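Local coordinates for UDP-N-acetylglucosamine 3-dehydrogenase (Acidithiobacillus ferrooxidans, PDB 7BVJ), which catalyses the NAD(+)-dependent oxidation of the glucosamine 3-position of UDP-N-acetylglucosamine to a ketone, a step in the synthesis of the 2,3-diamino sugar of lipid A, at residues A[61-66]-A[274-279]; A[78-81]-A[86-89]; A[91-96]-A[102-107]; A[98-103]-A[292-297]; A[167-172]-A[199-204]. One frame throughout, in Å; residues are numbered along the deposited sequence.

Contact 1: residues A[61-66]-A[274-279]; sequences VDAVSI and EDFLNA
F276 of helix 274-279 and A63 of strand 63-66 bury the most surface here. The phenyl ring swings out from the helix with CG anti to the backbone N (chi1 168°) and puts its outer corner on the strand: CE2 of F276 lies 3.6 Å from CB of A63, and CZ of F276 lies 3.7 Å from the same methyl carbon. The carbonyl oxygen of V64 also rests near this corner, 3.7 Å from CE2 of F276, at an oblique angle to the ring. The side chain of V64 itself is directed away from the helix, so the residue contributes backbone alone. L277 adds a lighter touch, with CD2 4.1 Å from CB of A63. Both groups close on the methyl from the helix side, and no hydrogen bond crosses the contact. Y22 of helix 13-25 packs against both F276 and L277, while H86 and L88 of the adjacent strand also touch the ring. Strand and helix axes pass 10.2 Å apart at 144°. This is helix-on-sheet packing: helix 268-282, from late in the chain, lies over one face of the parallel sheet of the NAD-binding Rossmann fold.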
# COMPACT_ATOMS: atom_id res chain seq x y z
N VAL A 61 8.64 -21.60 9.84
CA VAL A 61 8.50 -20.18 10.14
C VAL A 61 7.27 -19.89 10.98
O VAL A 61 6.32 -20.67 11.04
CB VAL A 61 8.42 -19.29 8.89
CG1 VAL A 61 9.63 -19.45 8.00
CG2 VAL A 61 7.12 -19.58 8.14
N ASP A 62 7.28 -18.69 11.58
CA ASP A 62 6.16 -18.09 12.28
C ASP A 62 5.44 -17.03 11.44
O ASP A 62 4.22 -16.89 11.56
CB ASP A 62 6.63 -17.44 13.59
CG ASP A 62 7.45 -18.39 14.46
OD1 ASP A 62 6.87 -19.38 14.94
OD2 ASP A 62 8.67 -18.14 14.66
N ALA A 63 6.15 -16.28 10.61
CA ALA A 63 5.49 -15.29 9.76
C ALA A 63 6.08 -15.31 8.35
O ALA A 63 7.25 -15.63 8.15
CB ALA A 63 5.60 -13.86 10.33
N VAL A 64 5.25 -14.94 7.38
CA VAL A 64 5.73 -14.79 6.02
C VAL A 64 5.23 -13.48 5.42
O VAL A 64 4.18 -12.95 5.80
CB VAL A 64 5.31 -15.96 5.11
CG1 VAL A 64 5.85 -17.28 5.64
CG2 VAL A 64 3.79 -15.99 4.99
N SER A 65 6.00 -12.98 4.46
CA SER A 65 5.46 -12.08 3.45
C SER A 65 5.03 -12.87 2.22
O SER A 65 5.73 -13.79 1.78
CB SER A 65 6.50 -11.01 3.07
OG SER A 65 6.56 -9.97 4.05
N ILE A 66 3.87 -12.51 1.68
CA ILE A 66 3.33 -13.11 0.46
C ILE A 66 3.40 -12.05 -0.63
O ILE A 66 2.68 -11.03 -0.58
CB ILE A 66 1.89 -13.61 0.66
CG1 ILE A 66 1.90 -14.87 1.53
CG2 ILE A 66 1.24 -13.89 -0.66
CD1 ILE A 66 0.55 -15.16 2.15
N GLU A 274 9.03 -4.41 10.21
CA GLU A 274 9.21 -4.37 11.66
C GLU A 274 7.88 -4.18 12.36
O GLU A 274 7.64 -4.79 13.41
CB GLU A 274 10.18 -3.26 12.08
CG GLU A 274 10.42 -3.30 13.59
CD GLU A 274 11.35 -2.23 14.11
OE1 GLU A 274 12.26 -1.81 13.37
OE2 GLU A 274 11.16 -1.80 15.27
N ASP A 275 7.00 -3.36 11.80
CA ASP A 275 5.69 -3.18 12.41
C ASP A 275 4.90 -4.49 12.42
O ASP A 275 4.30 -4.86 13.45
CB ASP A 275 4.94 -2.07 11.67
CG ASP A 275 3.61 -1.77 12.28
OD1 ASP A 275 2.67 -2.55 12.02
OD2 ASP A 275 3.48 -0.77 13.02
N PHE A 276 4.88 -5.21 11.30
CA PHE A 276 4.21 -6.52 11.22
C PHE A 276 4.72 -7.47 12.31
O PHE A 276 3.94 -8.10 13.05
CB PHE A 276 4.41 -7.06 9.79
CG PHE A 276 4.04 -8.53 9.57
CD1 PHE A 276 2.79 -9.03 9.91
CD2 PHE A 276 4.95 -9.38 8.96
CE1 PHE A 276 2.46 -10.37 9.67
CE2 PHE A 276 4.64 -10.73 8.73
CZ PHE A 276 3.38 -11.23 9.09
N LEU A 277 6.05 -7.56 12.45
CA LEU A 277 6.61 -8.51 13.41
C LEU A 277 6.38 -8.05 14.86
O LEU A 277 6.14 -8.88 15.76
CB LEU A 277 8.11 -8.70 13.13
CG LEU A 277 8.49 -9.31 11.77
CD1 LEU A 277 10.01 -9.48 11.64
CD2 LEU A 277 7.77 -10.63 11.55
N ASN A 278 6.41 -6.75 15.11
CA ASN A 278 6.07 -6.24 16.44
C ASN A 278 4.62 -6.53 16.76
O ASN A 278 4.29 -6.84 17.90
CB ASN A 278 6.36 -4.75 16.54
CG ASN A 278 7.84 -4.46 16.54
OD1 ASN A 278 8.64 -5.30 16.95
ND2 ASN A 278 8.21 -3.29 16.06
N ALA A 279 3.74 -6.44 15.77
CA ALA A 279 2.33 -6.73 16.03
C ALA A 279 2.17 -8.18 16.47
O ALA A 279 1.39 -8.47 17.39
CB ALA A 279 1.50 -6.45 14.79

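Contact 2: residues A[78-81]-A[86-89]; sequences EVAM and HCLI
A80 and M81, at the end of segment 78-81, converge on the thiol of C87 in strand 86-89. Before them, E78 and V79 lie on parts of the helix that do not meet the strand; V79 packs instead on D55 and L58 of helix 54-59, and E78 on M106 of helix 97-110. A80 directs its methyl toward the strand, and its CB stands 3.6 Å from SG of C87, the closest approach of the contact. M81 comes alongside from the next position: its CG does the touching, 4.1 Å from SG of C87, and the chain then runs on extended from CG (chi2 170°), with its own sulfur lying farther from the thiol. M81 also packs against L114 of strand 114-117 and against M106 and A107 of helix 97-110. On the strand side, C87 has SG anti to its carbonyl carbon (chi1 -67°), which brings the sulfur to both helix residues. I89 faces the same way but comes no nearer than 5.3 Å. The thiol meets the helix through apolar packing, and no hydrogen bond joins the segments. Helix 73-82 packing on strand 86-90 is the second half of the right-handed beta-alpha-beta crossover that starts at strand 63-66, a building unit of the Rossmann fold.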
# COMPACT_ATOMS: atom_id res chain seq x y z
N GLU A 78 -4.34 -18.62 2.15
CA GLU A 78 -5.12 -19.70 2.74
C GLU A 78 -4.21 -20.82 3.22
O GLU A 78 -4.35 -21.31 4.35
CB GLU A 78 -6.13 -20.22 1.72
CG GLU A 78 -7.30 -20.95 2.33
CD GLU A 78 -8.20 -21.58 1.28
OE1 GLU A 78 -7.71 -21.91 0.17
OE2 GLU A 78 -9.40 -21.76 1.59
N VAL A 79 -3.25 -21.24 2.38
CA VAL A 79 -2.35 -22.31 2.81
C VAL A 79 -1.50 -21.86 3.99
O VAL A 79 -1.26 -22.61 4.94
CB VAL A 79 -1.47 -22.81 1.64
CG1 VAL A 79 -0.47 -23.86 2.13
CG2 VAL A 79 -2.34 -23.40 0.52
N ALA A 80 -1.05 -20.59 3.97
CA ALA A 80 -0.17 -20.11 5.02
C ALA A 80 -0.91 -20.01 6.35
O ALA A 80 -0.36 -20.38 7.40
CB ALA A 80 0.44 -18.77 4.63
N MET A 81 -2.17 -19.58 6.33
CA MET A 81 -2.92 -19.48 7.57
C MET A 81 -3.40 -20.83 8.07
O MET A 81 -3.60 -21.00 9.28
CB MET A 81 -4.12 -18.55 7.41
CG MET A 81 -3.76 -17.09 7.39
SD MET A 81 -5.15 -16.06 6.90
CE MET A 81 -4.37 -14.47 6.93
N HIS A 86 1.44 -16.39 10.54
CA HIS A 86 1.01 -15.01 10.32
C HIS A 86 1.45 -14.52 8.94
O HIS A 86 2.47 -14.97 8.39
CB HIS A 86 1.58 -14.08 11.39
CG HIS A 86 1.44 -14.58 12.80
ND1 HIS A 86 0.30 -14.38 13.56
CD2 HIS A 86 2.31 -15.22 13.61
CE1 HIS A 86 0.47 -14.91 14.76
NE2 HIS A 86 1.69 -15.41 14.82
N CYS A 87 0.70 -13.56 8.38
CA CYS A 87 0.87 -13.15 6.98
C CYS A 87 0.90 -11.64 6.81
O CYS A 87 0.00 -10.93 7.28
CB CYS A 87 -0.27 -13.71 6.11
SG CYS A 87 -0.25 -15.46 5.96
N LEU A 88 1.93 -11.16 6.13
CA LEU A 88 1.94 -9.82 5.52
C LEU A 88 1.77 -10.01 4.01
O LEU A 88 2.66 -10.54 3.33
CB LEU A 88 3.23 -9.07 5.88
CG LEU A 88 3.65 -7.85 5.07
CD1 LEU A 88 2.56 -6.78 5.10
CD2 LEU A 88 4.97 -7.28 5.54
N ILE A 89 0.63 -9.59 3.47
CA ILE A 89 0.31 -9.76 2.05
C ILE A 89 0.59 -8.45 1.33
O ILE A 89 0.12 -7.38 1.75
CB ILE A 89 -1.16 -10.17 1.85
CG1 ILE A 89 -1.44 -11.49 2.57
CG2 ILE A 89 -1.50 -10.28 0.35
CD1 ILE A 89 -2.88 -11.92 2.50

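Contact 3: residues A[91-96]-A[102-107]; sequences KPFTLD and ALIGMA
The loop between strand 86-90 and helix 97-110 of the Rossmann fold, which begins at K91, suggested along with H164 as a candidate for the catalytic base, folds back on the helix it leads into, F93 and T94 meeting L103 and I104. F93, with CG anti to its backbone N (chi1 -166°), presents the far end of its ring to the helix. CE1 of F93 is 3.8 Å from CD1 of L103, a methyl that stands oblique to the ring, and CZ of F93 is 4.1 Å from CB of L103. The I104 side chain crosses the phenylalanine at about a right angle and touches the ring edge, CD1 lying 4.1 Å from CE2 of F93. T94 joins with its methyl, CG2 being 4.0 Å from CD1 of L103, so that ring and threonine share one leucine methyl. The hydroxyl of T94 turns to its own segment instead: OG1 gives a 2.8 Å hydrogen bond to O of D96, tilted 33° from that carbonyl plane. D96 is the N-cap of helix 97-110, its OD1 accepting from the backbone N of E99. On the sheet side, L114 lies against both F93 and I104. T94 is thus divided between two roles: its methyl enters the apolar cluster while its hydroxyl ties the loop at the helix start, and across the segments the attraction is purely van der Waals.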
# COMPACT_ATOMS: atom_id res chain seq x y z
N LYS A 91 0.14 -5.45 -1.18
CA LYS A 91 -1.05 -4.87 -1.77
C LYS A 91 -1.08 -5.15 -3.28
O LYS A 91 -0.03 -5.22 -3.92
CB LYS A 91 -1.12 -3.37 -1.51
CG LYS A 91 -0.01 -2.58 -2.19
CD LYS A 91 -0.45 -2.02 -3.55
CE LYS A 91 0.75 -1.40 -4.27
NZ LYS A 91 0.75 -1.63 -5.74
N PRO A 92 -2.26 -5.30 -3.87
CA PRO A 92 -3.55 -5.34 -3.18
C PRO A 92 -3.86 -6.69 -2.55
O PRO A 92 -3.36 -7.72 -2.99
CB PRO A 92 -4.55 -5.01 -4.29
CG PRO A 92 -3.89 -5.44 -5.53
CD PRO A 92 -2.42 -5.27 -5.34
N PHE A 93 -4.70 -6.64 -1.51
CA PHE A 93 -5.10 -7.80 -0.72
C PHE A 93 -5.46 -9.00 -1.59
O PHE A 93 -4.82 -10.06 -1.52
CB PHE A 93 -6.28 -7.37 0.16
CG PHE A 93 -6.63 -8.31 1.28
CD1 PHE A 93 -5.98 -9.53 1.45
CD2 PHE A 93 -7.62 -7.95 2.20
CE1 PHE A 93 -6.31 -10.38 2.49
CE2 PHE A 93 -7.97 -8.79 3.25
CZ PHE A 93 -7.31 -10.01 3.39
N THR A 94 -6.50 -8.85 -2.41
CA THR A 94 -7.03 -9.95 -3.23
C THR A 94 -7.63 -9.35 -4.51
O THR A 94 -7.51 -8.15 -4.77
CB THR A 94 -8.10 -10.75 -2.48
OG1 THR A 94 -9.10 -9.86 -1.95
CG2 THR A 94 -7.50 -11.58 -1.36
N LEU A 95 -8.30 -10.19 -5.29
CA LEU A 95 -8.98 -9.73 -6.50
C LEU A 95 -10.39 -9.25 -6.23
O LEU A 95 -10.91 -8.42 -6.98
CB LEU A 95 -9.04 -10.85 -7.55
CG LEU A 95 -7.79 -11.34 -8.29
CD1 LEU A 95 -8.23 -12.24 -9.44
CD2 LEU A 95 -6.90 -10.20 -8.79
N ASP A 96 -11.04 -9.79 -5.20
CA ASP A 96 -12.41 -9.42 -4.88
C ASP A 96 -12.60 -9.47 -3.37
O ASP A 96 -11.77 -10.02 -2.63
CB ASP A 96 -13.42 -10.32 -5.59
CG ASP A 96 -13.21 -11.79 -5.27
OD1 ASP A 96 -13.51 -12.23 -4.14
OD2 ASP A 96 -12.76 -12.52 -6.18
N ALA A 102 -13.08 -13.98 3.43
CA ALA A 102 -12.69 -15.32 3.88
C ALA A 102 -11.37 -15.30 4.63
O ALA A 102 -11.21 -15.99 5.65
CB ALA A 102 -12.61 -16.27 2.67
N LEU A 103 -10.38 -14.55 4.14
CA LEU A 103 -9.09 -14.58 4.82
C LEU A 103 -9.16 -13.84 6.15
O LEU A 103 -8.53 -14.26 7.13
CB LEU A 103 -7.99 -14.00 3.92
CG LEU A 103 -7.63 -14.83 2.67
CD1 LEU A 103 -6.76 -14.05 1.71
CD2 LEU A 103 -6.94 -16.14 3.04
N ILE A 104 -9.95 -12.76 6.23
CA ILE A 104 -10.17 -12.10 7.51
C ILE A 104 -10.80 -13.08 8.50
O ILE A 104 -10.35 -13.19 9.65
CB ILE A 104 -11.04 -10.84 7.33
CG1 ILE A 104 -10.24 -9.73 6.64
CG2 ILE A 104 -11.59 -10.34 8.66
CD1 ILE A 104 -11.09 -8.73 5.91
N GLY A 105 -11.81 -13.82 8.06
CA GLY A 105 -12.43 -14.80 8.94
C GLY A 105 -11.46 -15.87 9.41
O GLY A 105 -11.37 -16.18 10.61
N MET A 106 -10.72 -16.46 8.48
CA MET A 106 -9.77 -17.52 8.84
C MET A 106 -8.69 -16.98 9.78
O MET A 106 -8.24 -17.68 10.70
CB MET A 106 -9.15 -18.11 7.58
CG MET A 106 -8.35 -19.40 7.82
SD MET A 106 -7.23 -19.81 6.45
CE MET A 106 -8.15 -19.13 5.09
N ALA A 107 -8.29 -15.72 9.59
CA ALA A 107 -7.28 -15.10 10.45
C ALA A 107 -7.81 -14.95 11.86
O ALA A 107 -7.13 -15.29 12.84
CB ALA A 107 -6.85 -13.74 9.89

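Contact 4: residues A[98-103]-A[292-297]; sequences EEADAL and AGRRVL
OD1 of D101 receives the hydrogen bond that joins the two helices, from NE of R294 at 3.0 Å. The bond is nearly straight, with an N-H...O angle of 173°, and the oxygen lies at the edge of the guanidinium, almost in its plane. On the aspartate side, the donor comes in syn but 26° out of the carboxylate plane. The second branch is looser: NH2 of R294 stays 3.6 Å from OD2 of D101, too far for a paired, two-bond fork, and the two flat groups are turned somewhat against each other. The salt bridge therefore rests on one hydrogen bond, and it lies at the more open margin of the contact. Beneath it, the arginine stem lies over A100, with CG of R294 3.7 Å and CB of R294 3.9 Å from CB of A100. CG stands anti to the backbone N, and the bend at chi2 then turns the chain from the alanine toward the aspartate. Segments 98-103 and 292-297 run nearly antiparallel (171°), their axes 9.8 Å apart, the long C-terminal helix packing beside a helix of the Rossmann domain. The small A100 allows a CA separation of 6.0 Å from R294, the nearest pair of the two backbones. On the inner side L297 approaches the same methyl, its CD2 4.3 Å from CB of A100, and also packs on T94 and on M159 of helix 157-173. R294 also touches T97 and I104 of the facing helix.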
# COMPACT_ATOMS: atom_id res chain seq x y z
N GLU A 98 -14.80 -11.00 -1.49
CA GLU A 98 -15.19 -12.26 -0.87
C GLU A 98 -13.97 -13.08 -0.45
O GLU A 98 -13.98 -13.70 0.62
CB GLU A 98 -16.08 -13.04 -1.85
CG GLU A 98 -16.88 -14.16 -1.22
CD GLU A 98 -16.17 -15.51 -1.31
OE1 GLU A 98 -15.55 -15.92 -0.30
OE2 GLU A 98 -16.23 -16.15 -2.39
N GLU A 99 -12.91 -13.07 -1.26
CA GLU A 99 -11.64 -13.64 -0.83
C GLU A 99 -11.11 -12.93 0.41
O GLU A 99 -10.65 -13.57 1.36
CB GLU A 99 -10.62 -13.57 -1.98
CG GLU A 99 -10.96 -14.43 -3.18
CD GLU A 99 -10.00 -14.23 -4.37
OE1 GLU A 99 -9.22 -13.25 -4.36
OE2 GLU A 99 -10.02 -15.05 -5.30
N ALA A 100 -11.20 -11.60 0.42
CA ALA A 100 -10.74 -10.82 1.57
C ALA A 100 -11.56 -11.14 2.82
O ALA A 100 -11.00 -11.29 3.91
CB ALA A 100 -10.80 -9.33 1.24
N ASP A 101 -12.88 -11.25 2.66
CA ASP A 101 -13.76 -11.66 3.75
C ASP A 101 -13.33 -13.01 4.32
O ASP A 101 -13.22 -13.18 5.54
CB ASP A 101 -15.21 -11.73 3.27
CG ASP A 101 -15.83 -10.35 3.01
OD1 ASP A 101 -15.37 -9.36 3.62
OD2 ASP A 101 -16.79 -10.27 2.22
N ALA A 102 -13.08 -13.98 3.43
CA ALA A 102 -12.69 -15.32 3.88
C ALA A 102 -11.37 -15.30 4.63
O ALA A 102 -11.21 -15.99 5.65
CB ALA A 102 -12.61 -16.27 2.67
N LEU A 103 -10.38 -14.55 4.14
CA LEU A 103 -9.09 -14.58 4.82
C LEU A 103 -9.16 -13.84 6.15
O LEU A 103 -8.53 -14.26 7.13
CB LEU A 103 -7.99 -14.00 3.92
CG LEU A 103 -7.63 -14.83 2.67
CD1 LEU A 103 -6.76 -14.05 1.71
CD2 LEU A 103 -6.94 -16.14 3.04
N ALA A 292 -8.81 -3.09 6.93
CA ALA A 292 -8.47 -1.90 6.16
C ALA A 292 -8.13 -2.24 4.71
O ALA A 292 -8.50 -1.50 3.78
CB ALA A 292 -7.30 -1.18 6.83
N GLY A 293 -7.39 -3.34 4.50
CA GLY A 293 -7.08 -3.75 3.15
C GLY A 293 -8.33 -3.97 2.32
O GLY A 293 -8.43 -3.49 1.19
N ARG A 294 -9.32 -4.65 2.91
CA ARG A 294 -10.58 -4.90 2.22
C ARG A 294 -11.37 -3.61 2.00
O ARG A 294 -11.99 -3.45 0.95
CB ARG A 294 -11.41 -5.92 3.02
CG ARG A 294 -12.71 -6.34 2.37
CD ARG A 294 -13.94 -5.79 3.09
NE ARG A 294 -15.16 -6.51 2.72
CZ ARG A 294 -16.12 -6.03 1.94
NH1 ARG A 294 -16.02 -4.80 1.45
NH2 ARG A 294 -17.18 -6.77 1.65
N ARG A 295 -11.36 -2.70 2.98
CA ARG A 295 -12.00 -1.39 2.80
C ARG A 295 -11.50 -0.71 1.54
O ARG A 295 -12.28 -0.30 0.67
CB ARG A 295 -11.74 -0.50 4.03
CG ARG A 295 -12.79 -0.57 5.14
CD ARG A 295 -12.89 0.73 5.97
NE ARG A 295 -11.75 1.62 5.72
CZ ARG A 295 -10.62 1.61 6.41
NH1 ARG A 295 -10.47 0.77 7.43
NH2 ARG A 295 -9.63 2.45 6.08
N VAL A 296 -10.17 -0.56 1.44
CA VAL A 296 -9.61 0.13 0.25
C VAL A 296 -9.85 -0.71 -1.00
O VAL A 296 -10.03 -0.12 -2.03
CB VAL A 296 -8.16 0.63 0.40
CG1 VAL A 296 -7.14 -0.45 0.63
CG2 VAL A 296 -7.76 1.50 -0.77
N LEU A 297 -9.81 -2.04 -0.89
CA LEU A 297 -10.05 -2.91 -2.04
C LEU A 297 -11.45 -2.70 -2.62
O LEU A 297 -11.61 -2.63 -3.84
CB LEU A 297 -9.85 -4.37 -1.66
CG LEU A 297 -10.21 -5.38 -2.76
CD1 LEU A 297 -9.18 -5.37 -3.89
CD2 LEU A 297 -10.38 -6.79 -2.22

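Contact 5: residues A[167-172]-A[199-204]; sequences DLTLLL and MTLNNG
Apolar contacts carry this pairing of helix 167-172 with the end of strand 199-201, and L201 is the strand residue at their centre. The tightest is between T169 and L201: CG2 of T169 lies 3.8 Å from CD1 of L201, the two side chains meeting at a slant. The second, slighter one is made by L170, whose CD2 comes to 4.4 Å from CD2 of L201. L201 therefore spreads its two methyls over neighbouring helix residues, one to each. Its CG is anti to the carbonyl carbon (chi1 -53°), and the branch then reaches from the strand toward the helix surface. M199, two residues earlier, faces the helix as well but keeps 5.1 Å away, and packs on L166 and A299.

The polar end of T169 and the turn after the strand are each settled locally. OG1 of T169 lies anti to the carbonyl carbon (chi1 -67°), leaving CG2 anti to the backbone N; the methyl goes to L201 while OG1 bonds back to O of D165 one turn earlier, so the buried hydroxyl is satisfied inside the helix. In the other segment the strand ends in a type I beta turn from L201 to G204, closed by the backbone bond from N of G204 to O of L201 at 3.1 Å. Within the turn, OD1 of N203 accepts from N of T205.

P177 of strand 177-185 touches both L170 and L201. L170 also meets R295 and V296 of helix 290-312, and helix 157-173 packs against both the mixed sheet of the C-terminal domain and that long final helix.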
# COMPACT_ATOMS: atom_id res chain seq x y z
N ASP A 167 -6.35 4.55 -0.25
CA ASP A 167 -6.15 4.08 1.11
C ASP A 167 -5.83 5.24 2.05
O ASP A 167 -6.36 5.31 3.16
CB ASP A 167 -5.03 3.05 1.14
CG ASP A 167 -4.70 2.60 2.55
OD1 ASP A 167 -5.63 2.16 3.28
OD2 ASP A 167 -3.50 2.69 2.94
N LEU A 168 -4.93 6.14 1.62
CA LEU A 168 -4.60 7.31 2.41
C LEU A 168 -5.84 8.12 2.73
O LEU A 168 -6.02 8.59 3.86
CB LEU A 168 -3.58 8.17 1.68
CG LEU A 168 -2.16 7.61 1.62
CD1 LEU A 168 -1.23 8.47 0.75
CD2 LEU A 168 -1.61 7.42 3.05
N THR A 169 -6.70 8.30 1.73
CA THR A 169 -7.97 8.99 1.91
C THR A 169 -8.80 8.34 3.01
O THR A 169 -9.26 9.00 3.95
CB THR A 169 -8.73 8.97 0.59
OG1 THR A 169 -8.03 9.77 -0.39
CG2 THR A 169 -10.14 9.45 0.81
N LEU A 170 -9.01 7.02 2.88
CA LEU A 170 -9.85 6.35 3.87
C LEU A 170 -9.23 6.44 5.26
O LEU A 170 -9.95 6.55 6.26
CB LEU A 170 -10.09 4.89 3.48
CG LEU A 170 -10.97 4.70 2.23
CD1 LEU A 170 -10.89 3.27 1.74
CD2 LEU A 170 -12.43 5.09 2.47
N LEU A 171 -7.90 6.44 5.35
CA LEU A 171 -7.24 6.44 6.66
C LEU A 171 -7.28 7.82 7.30
O LEU A 171 -7.65 7.96 8.47
CB LEU A 171 -5.80 5.96 6.52
CG LEU A 171 -4.99 5.87 7.81
CD1 LEU A 171 -5.43 4.67 8.60
CD2 LEU A 171 -3.51 5.81 7.51
N LEU A 172 -6.89 8.85 6.56
CA LEU A 172 -6.89 10.20 7.10
C LEU A 172 -8.29 10.66 7.46
O LEU A 172 -8.46 11.40 8.43
CB LEU A 172 -6.27 11.17 6.10
CG LEU A 172 -4.82 10.82 5.77
CD1 LEU A 172 -4.23 11.84 4.82
CD2 LEU A 172 -4.00 10.71 7.05
N MET A 199 -14.44 11.13 -5.39
CA MET A 199 -15.04 10.28 -4.37
C MET A 199 -15.59 11.18 -3.27
O MET A 199 -14.87 12.04 -2.75
CB MET A 199 -13.99 9.31 -3.79
CG MET A 199 -14.52 8.30 -2.79
SD MET A 199 -13.33 6.99 -2.29
CE MET A 199 -13.78 5.64 -3.38
N THR A 200 -16.85 10.98 -2.92
CA THR A 200 -17.47 11.67 -1.80
C THR A 200 -17.69 10.66 -0.67
O THR A 200 -18.35 9.63 -0.89
CB THR A 200 -18.78 12.32 -2.22
OG1 THR A 200 -18.59 12.97 -3.48
CG2 THR A 200 -19.23 13.36 -1.21
N LEU A 201 -17.14 10.96 0.50
CA LEU A 201 -17.23 10.12 1.69
C LEU A 201 -18.39 10.56 2.57
O LEU A 201 -18.99 11.62 2.36
CB LEU A 201 -15.93 10.15 2.49
CG LEU A 201 -14.65 9.82 1.72
CD1 LEU A 201 -13.47 9.82 2.66
CD2 LEU A 201 -14.74 8.48 1.01
N ASN A 202 -18.71 9.74 3.57
CA ASN A 202 -19.92 9.99 4.35
C ASN A 202 -19.75 11.05 5.43
O ASN A 202 -20.74 11.36 6.11
CB ASN A 202 -20.47 8.66 4.94
CG ASN A 202 -19.60 8.04 6.01
OD1 ASN A 202 -18.44 8.42 6.22
ND2 ASN A 202 -20.17 7.06 6.72
N ASN A 203 -18.57 11.64 5.57
CA ASN A 203 -18.38 12.82 6.41
C ASN A 203 -18.34 14.09 5.58
O ASN A 203 -17.95 15.14 6.09
CB ASN A 203 -17.08 12.70 7.21
CG ASN A 203 -15.86 12.78 6.33
OD1 ASN A 203 -15.95 12.54 5.12
ND2 ASN A 203 -14.70 13.12 6.91
N GLY A 204 -18.68 14.00 4.28
CA GLY A 204 -18.59 15.10 3.35
C GLY A 204 -17.24 15.36 2.71
O GLY A 204 -17.14 16.27 1.88

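How the contacts relate
Contacts 1, 2, 3 and 5 are buried and bound by apolar packing alone; contact 4 is partly exposed and adds a salt bridge at its margin. Contacts 1 and 2 meet the same parallel sheet through neighbouring strands, 63-66 and 86-90, with F276 of contact 1 packing on the backbone of C87 and L88. Contacts 3 and 4 share helix 97-110 and lie 4 Å apart between centres: F93 touches A100, and L103 belongs to the segments of both. Contact 5 alone lies on the mixed sheet; V296 and R295, on the helix that contact 4 packs against the Rossmann domain, touch D167 and L170 of contact 5.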